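Local coordinates for protein tRNA (cytosine(72)-C(5))-methyltransferase (Pyrococcus horikoshii, PDB 5ZVE) that methylates the C5 position of cytosine 72 in several tRNAs, using S-adenosyl-L-methionine as the methyl donor, at residues 200-205 / 258-263; 210-215 / 225-230; 240-245 / 250-255. One frame throughout, in Å; residues are numbered along the deposited sequence.

Starting from the N terminus, the chain has passed well beyond its first two sheets when it enters strand 201-203, where contact 1 opens. It then runs through helix 210-218 to strand 225-229, closing the short loop of contact 2, and through helix 232-245 to strand 250-254, closing the still shorter loop of contact 3. Contacts 2 and 3 follow each other in series, each a helix packed on the strand that comes after it. Both nest inside the loop that contact 1 closes when 258-263 returns to 200-205. Strand 225-229 lies between 201-203 and 250-254 in one parallel region, and contacts 1 and 2 both reach S-adenosyl-L-homocysteine.

Contact 1 of 3, residues 200-205 / 258-263; sequences VIIDMA and RKLPDL. With SAH (S-adenosyl-L-homocysteine), chain C.
Leu-260 meets two residues of 200-205 that come at it from different directions; its CD2 is touched by both, its CD1 by Ile-202 alone. Ile-202 comes head-on: its chain is fully extended (chi2 -180°), and its end methyl CD1 faces Leu-260 tip to tip, with Ile-202 CD1 4.1 Å from Leu-260 CD2 and hardly farther from Leu-260 CD1. Met-204 instead lies across the leucine at about a right angle. Its CG sits between the backbone N and the carbonyl carbon (chi1 49°), and a bend at chi3 carries the end methyl over, so that Met-204 CE comes to 3.3 Å from Leu-260 CD2, tighter than normal carbon contact.

Ile-202 and Met-204 belong to the first strand of the class I methyltransferase fold and the turn that leaves it, while Leu-260 sits in the short 3-10 segment between strands 250-254 and 267-273. All three touching residues are buried, and Ile-228 of the neighbouring strand and Ser-311 are further neighbours of the leucine. The 3-10 turn is drawn together by its own backbone, with Asp-262 N bonded to Lys-259 O at 2.8 Å and Leu-263 N to Leu-260 O at 3.0 Å.

Each segment has one end at S-adenosyl-L-homocysteine, Ala-205 in one and Arg-258 in the other. Just past the strand, Ala-205 O accepts a hydrogen bond from the amino N of the ligand at 3.0 Å, and Ala-205 CB lies 3.4 Å from the ribose O4'. Arg-258 NE lies 3.9 Å from N6 of the adenine, and its NH1 forms a salt bridge with Asp-256, another cofactor-binding residue.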
loop_
_atom_site.group_PDB
_atom_site.type_symbol
_atom_site.label_atom_id
_atom_site.label_comp_id
_atom_site.label_asym_id
_atom_site.label_seq_id
_atom_site.Cartn_x
_atom_site.Cartn_y
_atom_site.Cartn_z
ATOM N N VAL A 200 17.673 -13.852 -13.804
ATOM C CA VAL A 200 16.401 -13.839 -14.508
ATOM C C VAL A 200 15.338 -13.530 -13.462
ATOM O O VAL A 200 15.213 -14.247 -12.470
ATOM C CB VAL A 200 16.114 -15.171 -15.216
ATOM C CG1 VAL A 200 14.813 -15.089 -15.995
ATOM C CG2 VAL A 200 17.269 -15.529 -16.141
ATOM N N ILE A 201 14.590 -12.452 -13.675
ATOM C CA ILE A 201 13.720 -11.906 -12.634
ATOM C C ILE A 201 12.277 -11.760 -13.092
ATOM O O ILE A 201 12.009 -11.208 -14.159
ATOM C CB ILE A 201 14.227 -10.521 -12.163
ATOM C CG1 ILE A 201 15.622 -10.640 -11.549
ATOM C CG2 ILE A 201 13.253 -9.896 -11.182
ATOM C CD1 ILE A 201 16.311 -9.310 -11.348
ATOM N N ILE A 202 11.344 -12.255 -12.285
ATOM C CA ILE A 202 9.931 -12.138 -12.615
ATOM C C ILE A 202 9.102 -11.548 -11.479
ATOM O O ILE A 202 9.107 -12.061 -10.361
ATOM C CB ILE A 202 9.321 -13.498 -12.987
ATOM C CG1 ILE A 202 10.096 -14.145 -14.140
ATOM C CG2 ILE A 202 7.848 -13.326 -13.343
ATOM C CD1 ILE A 202 9.537 -15.493 -14.559
ATOM N N ASP A 203 8.400 -10.462 -11.785
ATOM C CA ASP A 203 7.374 -9.903 -10.910
ATOM C C ASP A 203 6.016 -10.299 -11.489
ATOM O O ASP A 203 5.597 -9.751 -12.506
ATOM C CB ASP A 203 7.528 -8.380 -10.814
ATOM C CG ASP A 203 6.749 -7.773 -9.665
ATOM O OD1 ASP A 203 5.881 -8.455 -9.082
ATOM O OD2 ASP A 203 7.024 -6.600 -9.334
ATOM N N MET A 204 5.330 -11.250 -10.859
ATOM C CA MET A 204 4.178 -11.869 -11.516
ATOM C C MET A 204 2.847 -11.224 -11.158
ATOM O O MET A 204 1.808 -11.613 -11.680
ATOM C CB MET A 204 4.100 -13.368 -11.197
ATOM C CG MET A 204 4.229 -13.737 -9.729
ATOM S SD MET A 204 4.123 -15.533 -9.509
ATOM C CE MET A 204 5.524 -16.041 -10.458
ATOM N N ALA A 205 2.884 -10.231 -10.280
ATOM C CA ALA A 205 1.727 -9.388 -10.025
ATOM C C ALA A 205 2.248 -7.985 -9.782
ATOM O O ALA A 205 2.310 -7.522 -8.642
ATOM C CB ALA A 205 0.928 -9.893 -8.840
ATOM N N ARG A 258 -1.108 -17.127 -13.167
ATOM C CA ARG A 258 -1.269 -18.510 -12.742
ATOM C C ARG A 258 -0.852 -19.489 -13.834
ATOM O O ARG A 258 -0.591 -20.659 -13.565
ATOM C CB ARG A 258 -2.716 -18.768 -12.328
ATOM C CG ARG A 258 -3.124 -18.033 -11.067
ATOM C CD ARG A 258 -4.620 -18.126 -10.830
ATOM N NE ARG A 258 -5.388 -17.714 -11.996
ATOM C CZ ARG A 258 -6.709 -17.795 -12.080
ATOM N NH1 ARG A 258 -7.331 -17.394 -13.178
ATOM N NH2 ARG A 258 -7.406 -18.288 -11.066
ATOM N N LYS A 259 -0.800 -19.000 -15.068
ATOM C CA LYS A 259 -0.334 -19.794 -16.196
ATOM C C LYS A 259 1.128 -19.512 -16.537
ATOM O O LYS A 259 1.587 -19.875 -17.613
ATOM C CB LYS A 259 -1.211 -19.537 -17.424
ATOM C CG LYS A 259 -2.697 -19.775 -17.190
ATOM C CD LYS A 259 -3.484 -19.619 -18.477
ATOM C CE LYS A 259 -3.547 -20.929 -19.245
ATOM N NZ LYS A 259 -4.481 -21.891 -18.598
ATOM N N LEU A 260 1.853 -18.870 -15.620
ATOM C CA LEU A 260 3.259 -18.503 -15.849
ATOM C C LEU A 260 4.159 -19.579 -16.483
ATOM O O LEU A 260 4.936 -19.260 -17.387
ATOM C CB LEU A 260 3.918 -18.052 -14.540
ATOM C CG LEU A 260 5.411 -17.732 -14.717
ATOM C CD1 LEU A 260 5.631 -16.565 -15.667
ATOM C CD2 LEU A 260 6.118 -17.500 -13.413
ATOM N N PRO A 261 4.076 -20.846 -16.023
ATOM C CA PRO A 261 4.938 -21.852 -16.655
ATOM C C PRO A 261 4.730 -22.027 -18.162
ATOM O O PRO A 261 5.528 -22.719 -18.788
ATOM C CB PRO A 261 4.570 -23.137 -15.909
ATOM C CG PRO A 261 4.142 -22.672 -14.573
ATOM C CD PRO A 261 3.390 -21.399 -14.839
ATOM N N ASP A 262 3.698 -21.408 -18.728
ATOM C CA ASP A 262 3.458 -21.459 -20.167
ATOM C C ASP A 262 4.572 -20.768 -20.945
ATOM O O ASP A 262 4.810 -21.084 -22.111
ATOM C CB ASP A 262 2.110 -20.827 -20.521
ATOM C CG ASP A 262 0.934 -21.688 -20.099
ATOM O OD1 ASP A 262 1.159 -22.715 -19.422
ATOM O OD2 ASP A 262 -0.215 -21.340 -20.446
ATOM N N LEU A 263 5.248 -19.818 -20.307
ATOM C CA LEU A 263 6.488 -19.277 -20.860
ATOM C C LEU A 263 7.555 -20.365 -20.766
ATOM O O LEU A 263 7.316 -21.413 -20.175
ATOM C CB LEU A 263 6.926 -18.008 -20.113
ATOM C CG LEU A 263 6.194 -16.683 -20.381
ATOM C CD1 LEU A 263 4.718 -16.750 -20.023
ATOM C CD2 LEU A 263 6.857 -15.532 -19.635
HETATM N N SAH C . 3.192 -5.429 -6.686
HETATM C CA SAH C . 2.451 -4.233 -7.070
HETATM C CB SAH C . 1.014 -4.278 -6.552
HETATM C CG SAH C . 0.321 -5.643 -6.605
HETATM S SD SAH C . -1.463 -5.468 -6.364
HETATM C C SAH C . 3.148 -2.937 -6.646
HETATM O O SAH C . 4.078 -2.941 -5.840
HETATM O OXT SAH C . 2.800 -1.850 -7.104
HETATM C "C5'" SAH C . -1.838 -7.116 -7.026
HETATM C "C4'" SAH C . -1.940 -7.174 -8.549
HETATM O "O4'" SAH C . -2.209 -8.499 -8.961
HETATM C "C3'" SAH C . -3.050 -6.316 -9.142
HETATM O "O3'" SAH C . -2.474 -5.312 -9.945
HETATM C "C2'" SAH C . -3.852 -7.243 -10.036
HETATM O "O2'" SAH C . -4.035 -6.662 -11.304
HETATM C "C1'" SAH C . -2.954 -8.457 -10.161
HETATM N N9 SAH C . -3.678 -9.724 -10.400
HETATM C C8 SAH C . -4.829 -10.180 -9.809
HETATM N N7 SAH C . -5.127 -11.396 -10.327
HETATM C C5 SAH C . -4.184 -11.722 -11.238
HETATM C C6 SAH C . -4.002 -12.833 -12.055
HETATM N N6 SAH C . -4.861 -13.850 -12.027
HETATM N N1 SAH C . -2.914 -12.879 -12.900
HETATM C C2 SAH C . -2.016 -11.829 -12.935
HETATM N N3 SAH C . -2.203 -10.729 -12.125
HETATM C C4 SAH C . -3.270 -10.679 -11.290
#

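Contact 2 of 3, residues 210-215 / 225-230; sequences GKTTHI and IIAIDK. With SAH (S-adenosyl-L-homocysteine), chain C.
Thr-212 and Ile-225 lie alongside each other, pointing opposite ways, methyl beside methyl, with Thr-212 CG2 3.9 Å from Ile-225 CG2. The threonine's rotamer (chi1 -57°) sorts its two branches: CG2 is turned down to the strand, where it also rests 4.0 Å from Ala-227 CB, while OG1 is left beside the backbone N and hydrogen-bonds to Asp-203. One turn on, Ile-215 and Ile-225 cross obliquely. Ile-215 folds its longer branch aside through chi2 (-74°), leaving CG2 as the group that touches. Ile-225 CD1 fits in against the helix, 3.5 Å from Ile-215 CG2 and 3.7 Å from Thr-212 O.

The N-terminal turn of helix 210-215 and the C-terminal end of the strand both lead to S-adenosyl-L-homocysteine. Its carboxylate lies against the start of the helix: Gly-210 N bonds to OXT at 3.0 Å and Lys-211 N to O at 3.2 Å, an arrangement in which the helix dipole would be expected to help hold the negative charge. Lys-211 runs past the same carboxylate to a salt bridge with Asp-273. Asp-229 turns its carboxylate to the two ribose hydroxyls. OD1 takes a very short hydrogen bond, 2.5 Å, from O2', and OD2 faces O3'; the backbone N atoms of Ser-231 and Ala-207 bond to OD1 and OD2 respectively, fixing the group's rotation.

The two short segments run nearly antiparallel (176°), in keeping with a beta-alpha-beta crossover. Together they complete the first beta-alpha-beta unit of the Rossmann-like class I methyltransferase fold, in which the start of the first helix meets the amino-acid end of the cofactor and an acidic residue ending the second strand holds the ribose hydroxyls.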
loop_
_atom_site.group_PDB
_atom_site.type_symbol
_atom_site.label_atom_id
_atom_site.label_comp_id
_atom_site.label_asym_id
_atom_site.label_seq_id
_atom_site.Cartn_x
_atom_site.Cartn_y
_atom_site.Cartn_z
ATOM N N GLY A 210 5.210 -0.533 -8.255
ATOM C CA GLY A 210 5.944 -0.063 -7.096
ATOM C C GLY A 210 7.194 -0.878 -6.825
ATOM O O GLY A 210 8.299 -0.346 -6.776
ATOM N N LYS A 211 7.025 -2.183 -6.663
ATOM C CA LYS A 211 8.155 -3.043 -6.350
ATOM C C LYS A 211 8.982 -3.333 -7.593
ATOM O O LYS A 211 10.185 -3.566 -7.498
ATOM C CB LYS A 211 7.685 -4.341 -5.692
ATOM C CG LYS A 211 7.052 -4.132 -4.321
ATOM C CD LYS A 211 6.416 -5.406 -3.791
ATOM C CE LYS A 211 5.807 -5.174 -2.423
ATOM N NZ LYS A 211 4.614 -4.285 -2.498
ATOM N N THR A 212 8.346 -3.325 -8.757
ATOM C CA THR A 212 9.088 -3.570 -9.989
ATOM C C THR A 212 10.126 -2.477 -10.248
ATOM O O THR A 212 11.286 -2.765 -10.548
ATOM C CB THR A 212 8.159 -3.666 -11.201
ATOM O OG1 THR A 212 7.185 -4.693 -10.973
ATOM C CG2 THR A 212 8.955 -4.001 -12.452
ATOM N N THR A 213 9.708 -1.224 -10.114
ATOM C CA THR A 213 10.593 -0.100 -10.394
ATOM C C THR A 213 11.679 0.032 -9.326
ATOM O O THR A 213 12.773 0.519 -9.603
ATOM C CB THR A 213 9.802 1.221 -10.517
ATOM O OG1 THR A 213 8.949 1.395 -9.377
ATOM C CG2 THR A 213 8.947 1.201 -11.777
ATOM N N HIS A 214 11.378 -0.412 -8.111
ATOM C CA HIS A 214 12.376 -0.454 -7.050
ATOM C C HIS A 214 13.493 -1.439 -7.404
ATOM O O HIS A 214 14.673 -1.141 -7.225
ATOM C CB HIS A 214 11.720 -0.824 -5.716
ATOM C CG HIS A 214 12.618 -0.667 -4.529
ATOM N ND1 HIS A 214 12.233 -1.016 -3.255
ATOM C CD2 HIS A 214 13.884 -0.191 -4.423
ATOM C CE1 HIS A 214 13.223 -0.770 -2.413
ATOM N NE2 HIS A 214 14.234 -0.267 -3.098
ATOM N N ILE A 215 13.113 -2.609 -7.914
ATOM C CA ILE A 215 14.082 -3.589 -8.401
ATOM C C ILE A 215 14.947 -2.981 -9.499
ATOM O O ILE A 215 16.165 -3.184 -9.543
ATOM C CB ILE A 215 13.393 -4.859 -8.946
ATOM C CG1 ILE A 215 12.536 -5.514 -7.866
ATOM C CG2 ILE A 215 14.427 -5.850 -9.456
ATOM C CD1 ILE A 215 13.328 -6.239 -6.807
ATOM N N ILE A 225 13.847 -7.070 -16.213
ATOM C CA ILE A 225 12.802 -7.491 -15.295
ATOM C C ILE A 225 11.540 -7.800 -16.080
ATOM O O ILE A 225 11.058 -6.972 -16.856
ATOM C CB ILE A 225 12.489 -6.417 -14.243
ATOM C CG1 ILE A 225 13.768 -5.963 -13.537
ATOM C CG2 ILE A 225 11.464 -6.938 -13.245
ATOM C CD1 ILE A 225 13.578 -4.708 -12.697
ATOM N N ILE A 226 11.010 -8.999 -15.888
ATOM C CA ILE A 226 9.748 -9.364 -16.503
ATOM C C ILE A 226 8.618 -9.077 -15.537
ATOM O O ILE A 226 8.580 -9.629 -14.438
ATOM C CB ILE A 226 9.724 -10.839 -16.907
ATOM C CG1 ILE A 226 10.817 -11.107 -17.940
ATOM C CG2 ILE A 226 8.356 -11.212 -17.453
ATOM C CD1 ILE A 226 11.102 -12.553 -18.146
ATOM N N ALA A 227 7.698 -8.212 -15.950
ATOM C CA ALA A 227 6.620 -7.776 -15.072
ATOM C C ALA A 227 5.262 -8.190 -15.611
ATOM O O ALA A 227 4.871 -7.809 -16.713
ATOM C CB ALA A 227 6.675 -6.274 -14.882
ATOM N N ILE A 228 4.543 -8.972 -14.816
ATOM C CA ILE A 228 3.276 -9.548 -15.243
ATOM C C ILE A 228 2.099 -8.926 -14.508
ATOM O O ILE A 228 2.168 -8.702 -13.304
ATOM C CB ILE A 228 3.262 -11.071 -15.001
ATOM C CG1 ILE A 228 4.430 -11.737 -15.727
ATOM C CG2 ILE A 228 1.933 -11.679 -15.410
ATOM C CD1 ILE A 228 4.593 -13.188 -15.394
ATOM N N ASP A 229 1.018 -8.659 -15.231
ATOM C CA ASP A 229 -0.249 -8.312 -14.602
ATOM C C ASP A 229 -1.407 -8.632 -15.538
ATOM O O ASP A 229 -1.255 -8.592 -16.756
ATOM C CB ASP A 229 -0.291 -6.841 -14.198
ATOM C CG ASP A 229 -1.199 -6.599 -13.011
ATOM O OD1 ASP A 229 -2.432 -6.538 -13.203
ATOM O OD2 ASP A 229 -0.682 -6.471 -11.883
ATOM N N LYS A 230 -2.562 -8.949 -14.963
ATOM C CA LYS A 230 -3.738 -9.287 -15.755
ATOM C C LYS A 230 -4.501 -8.046 -16.207
ATOM O O LYS A 230 -5.169 -8.061 -17.240
ATOM C CB LYS A 230 -4.675 -10.194 -14.953
ATOM C CG LYS A 230 -5.788 -10.816 -15.775
ATOM C CD LYS A 230 -6.758 -11.602 -14.905
ATOM C CE LYS A 230 -7.485 -10.686 -13.926
ATOM N NZ LYS A 230 -8.572 -11.391 -13.183
HETATM N N SAH C . 3.192 -5.429 -6.686
HETATM C CA SAH C . 2.451 -4.233 -7.070
HETATM C CB SAH C . 1.014 -4.278 -6.552
HETATM C CG SAH C . 0.321 -5.643 -6.605
HETATM S SD SAH C . -1.463 -5.468 -6.364
HETATM C C SAH C . 3.148 -2.937 -6.646
HETATM O O SAH C . 4.078 -2.941 -5.840
HETATM O OXT SAH C . 2.800 -1.850 -7.104
HETATM C "C5'" SAH C . -1.838 -7.116 -7.026
HETATM C "C4'" SAH C . -1.940 -7.174 -8.549
HETATM O "O4'" SAH C . -2.209 -8.499 -8.961
HETATM C "C3'" SAH C . -3.050 -6.316 -9.142
HETATM O "O3'" SAH C . -2.474 -5.312 -9.945
HETATM C "C2'" SAH C . -3.852 -7.243 -10.036
HETATM O "O2'" SAH C . -4.035 -6.662 -11.304
HETATM C "C1'" SAH C . -2.954 -8.457 -10.161
HETATM N N9 SAH C . -3.678 -9.724 -10.400
HETATM C C8 SAH C . -4.829 -10.180 -9.809
HETATM N N7 SAH C . -5.127 -11.396 -10.327
HETATM C C5 SAH C . -4.184 -11.722 -11.238
HETATM C C6 SAH C . -4.002 -12.833 -12.055
HETATM N N6 SAH C . -4.861 -13.850 -12.027
HETATM N N1 SAH C . -2.914 -12.879 -12.900
HETATM C C2 SAH C . -2.016 -11.829 -12.935
HETATM N N3 SAH C . -2.203 -10.729 -12.125
HETATM C C4 SAH C . -3.270 -10.679 -11.290
#

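Contact 3 of 3, residues 240-245 / 250-255; sequences ENIKRL and VKLVQM
Asn-241 OD1 receives a hydrogen bond from Arg-244 NH1 at 3.1 Å, one helical turn further on. The bond is nearly straight (173° at the hydrogen), reaches a lone pair in the carbonyl plane and leaves from the edge of the guanidinium. The amide is held at its other end too, since Asn-241 ND2 bonds to Pro-208 O in the cofactor-binding loop, while Arg-244 makes a cation-pi contact with Phe-174.

Between these two residues, Ile-242 is the one that faces the strand. Its longer branch extends straight (chi2 169°), so a single methyl does the work: Ile-242 CD1 meets Leu-252 CD1 tip to tip at 3.6 Å and lies obliquely across Val-250, 4.1 Å from its CG1. Leu-252 reaches this meeting from a strained first torsion (chi1 -96°), away from the usual staggered positions.

The contact is small and purely apolar, and lies toward the surface. It closes the second beta-alpha-beta unit, strand 225-229, helix 232-245 and strand 250-254. Within it, Leu-252 also packs on Met-238 and Glu-239 of the same helix, Val-250 touches Ala-227 in the adjacent strand and Thr-212 on helix 210-218, and Leu-245 leans on Thr-213 of that helix and on Tyr-180 of strand 179-181.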
loop_
_atom_site.group_PDB
_atom_site.type_symbol
_atom_site.label_atom_id
_atom_site.label_comp_id
_atom_site.label_asym_id
_atom_site.label_seq_id
_atom_site.Cartn_x
_atom_site.Cartn_y
_atom_site.Cartn_z
ATOM N N GLU A 240 3.141 4.426 -17.504
ATOM C CA GLU A 240 3.359 5.830 -17.182
ATOM C C GLU A 240 4.364 5.977 -16.047
ATOM O O GLU A 240 5.234 6.846 -16.087
ATOM C CB GLU A 240 2.039 6.506 -16.802
ATOM C CG GLU A 240 0.968 6.436 -17.880
ATOM C CD GLU A 240 -0.391 6.898 -17.387
ATOM O OE1 GLU A 240 -0.447 7.644 -16.384
ATOM O OE2 GLU A 240 -1.407 6.515 -18.002
ATOM N N ASN A 241 4.241 5.112 -15.043
ATOM C CA ASN A 241 5.167 5.100 -13.919
ATOM C C ASN A 241 6.593 4.807 -14.358
ATOM O O ASN A 241 7.539 5.426 -13.873
ATOM C CB ASN A 241 4.731 4.075 -12.871
ATOM C CG ASN A 241 3.476 4.495 -12.129
ATOM O OD1 ASN A 241 3.114 5.671 -12.108
ATOM N ND2 ASN A 241 2.810 3.529 -11.508
ATOM N N ILE A 242 6.736 3.867 -15.286
ATOM C CA ILE A 242 8.038 3.486 -15.809
ATOM C C ILE A 242 8.701 4.653 -16.540
ATOM O O ILE A 242 9.879 4.958 -16.317
ATOM C CB ILE A 242 7.915 2.277 -16.755
ATOM C CG1 ILE A 242 7.728 0.993 -15.944
ATOM C CG2 ILE A 242 9.144 2.149 -17.626
ATOM C CD1 ILE A 242 7.339 -0.212 -16.777
ATOM N N LYS A 243 7.932 5.308 -17.401
ATOM C CA LYS A 243 8.425 6.446 -18.163
ATOM C C LYS A 243 8.840 7.608 -17.267
ATOM O O LYS A 243 9.887 8.219 -17.471
ATOM C CB LYS A 243 7.357 6.925 -19.145
ATOM C CG LYS A 243 7.791 8.115 -19.972
ATOM C CD LYS A 243 6.612 8.755 -20.676
ATOM C CE LYS A 243 7.082 9.824 -21.643
ATOM N NZ LYS A 243 5.959 10.394 -22.439
ATOM N N ARG A 244 8.009 7.902 -16.275
ATOM C CA ARG A 244 8.248 9.026 -15.381
ATOM C C ARG A 244 9.484 8.796 -14.509
ATOM O O ARG A 244 10.265 9.716 -14.259
ATOM C CB ARG A 244 7.013 9.271 -14.511
ATOM C CG ARG A 244 6.895 10.693 -14.005
ATOM C CD ARG A 244 5.716 10.874 -13.062
ATOM N NE ARG A 244 5.869 10.092 -11.840
ATOM C CZ ARG A 244 5.241 8.946 -11.602
ATOM N NH1 ARG A 244 4.399 8.452 -12.500
ATOM N NH2 ARG A 244 5.450 8.303 -10.461
ATOM N N LEU A 245 9.657 7.561 -14.054
ATOM C CA LEU A 245 10.773 7.213 -13.185
ATOM C C LEU A 245 12.063 6.988 -13.964
ATOM O O LEU A 245 13.132 6.865 -13.372
ATOM C CB LEU A 245 10.435 5.963 -12.371
ATOM C CG LEU A 245 9.374 6.126 -11.282
ATOM C CD1 LEU A 245 9.079 4.783 -10.638
ATOM C CD2 LEU A 245 9.840 7.128 -10.235
ATOM N N VAL A 250 12.530 -2.847 -17.690
ATOM C CA VAL A 250 11.359 -3.685 -17.475
ATOM C C VAL A 250 10.647 -4.082 -18.763
ATOM O O VAL A 250 10.420 -3.252 -19.646
ATOM C CB VAL A 250 10.349 -2.975 -16.550
ATOM C CG1 VAL A 250 9.122 -3.825 -16.342
ATOM C CG2 VAL A 250 11.000 -2.673 -15.213
ATOM N N LYS A 251 10.311 -5.366 -18.863
ATOM C CA LYS A 251 9.477 -5.875 -19.946
ATOM C C LYS A 251 8.091 -6.244 -19.424
ATOM O O LYS A 251 7.949 -7.140 -18.589
ATOM C CB LYS A 251 10.131 -7.086 -20.614
ATOM C CG LYS A 251 9.250 -7.774 -21.650
ATOM C CD LYS A 251 8.912 -6.844 -22.809
ATOM C CE LYS A 251 8.410 -7.615 -24.023
ATOM N NZ LYS A 251 7.372 -8.617 -23.660
ATOM N N LEU A 252 7.078 -5.540 -19.916
ATOM C CA LEU A 252 5.700 -5.790 -19.510
ATOM C C LEU A 252 5.050 -6.888 -20.336
ATOM O O LEU A 252 5.116 -6.881 -21.563
ATOM C CB LEU A 252 4.864 -4.513 -19.625
ATOM C CG LEU A 252 4.668 -3.647 -18.380
ATOM C CD1 LEU A 252 5.975 -3.392 -17.699
ATOM C CD2 LEU A 252 4.032 -2.332 -18.770
ATOM N N VAL A 253 4.418 -7.834 -19.652
ATOM C CA VAL A 253 3.611 -8.841 -20.321
ATOM C C VAL A 253 2.258 -8.950 -19.615
ATOM O O VAL A 253 2.180 -9.091 -18.391
ATOM C CB VAL A 253 4.332 -10.216 -20.387
ATOM C CG1 VAL A 253 5.572 -10.130 -21.260
ATOM C CG2 VAL A 253 4.691 -10.719 -19.009
ATOM N N GLN A 254 1.190 -8.848 -20.400
ATOM C CA GLN A 254 -0.163 -9.004 -19.889
ATOM C C GLN A 254 -0.620 -10.453 -20.004
ATOM O O GLN A 254 -0.601 -11.025 -21.095
ATOM C CB GLN A 254 -1.121 -8.092 -20.649
ATOM C CG GLN A 254 -2.529 -8.115 -20.113
ATOM C CD GLN A 254 -3.468 -7.264 -20.930
ATOM O OE1 GLN A 254 -3.053 -6.594 -21.876
ATOM N NE2 GLN A 254 -4.745 -7.279 -20.569
ATOM N N MET A 255 -1.065 -11.022 -18.885
ATOM C CA MET A 255 -1.444 -12.434 -18.825
ATOM C C MET A 255 -1.910 -12.838 -17.435
ATOM O O MET A 255 -1.649 -12.140 -16.455
ATOM C CB MET A 255 -0.270 -13.331 -19.234
ATOM C CG MET A 255 0.744 -13.539 -18.124
ATOM S SD MET A 255 2.087 -14.657 -18.553
ATOM C CE MET A 255 1.219 -16.226 -18.603
#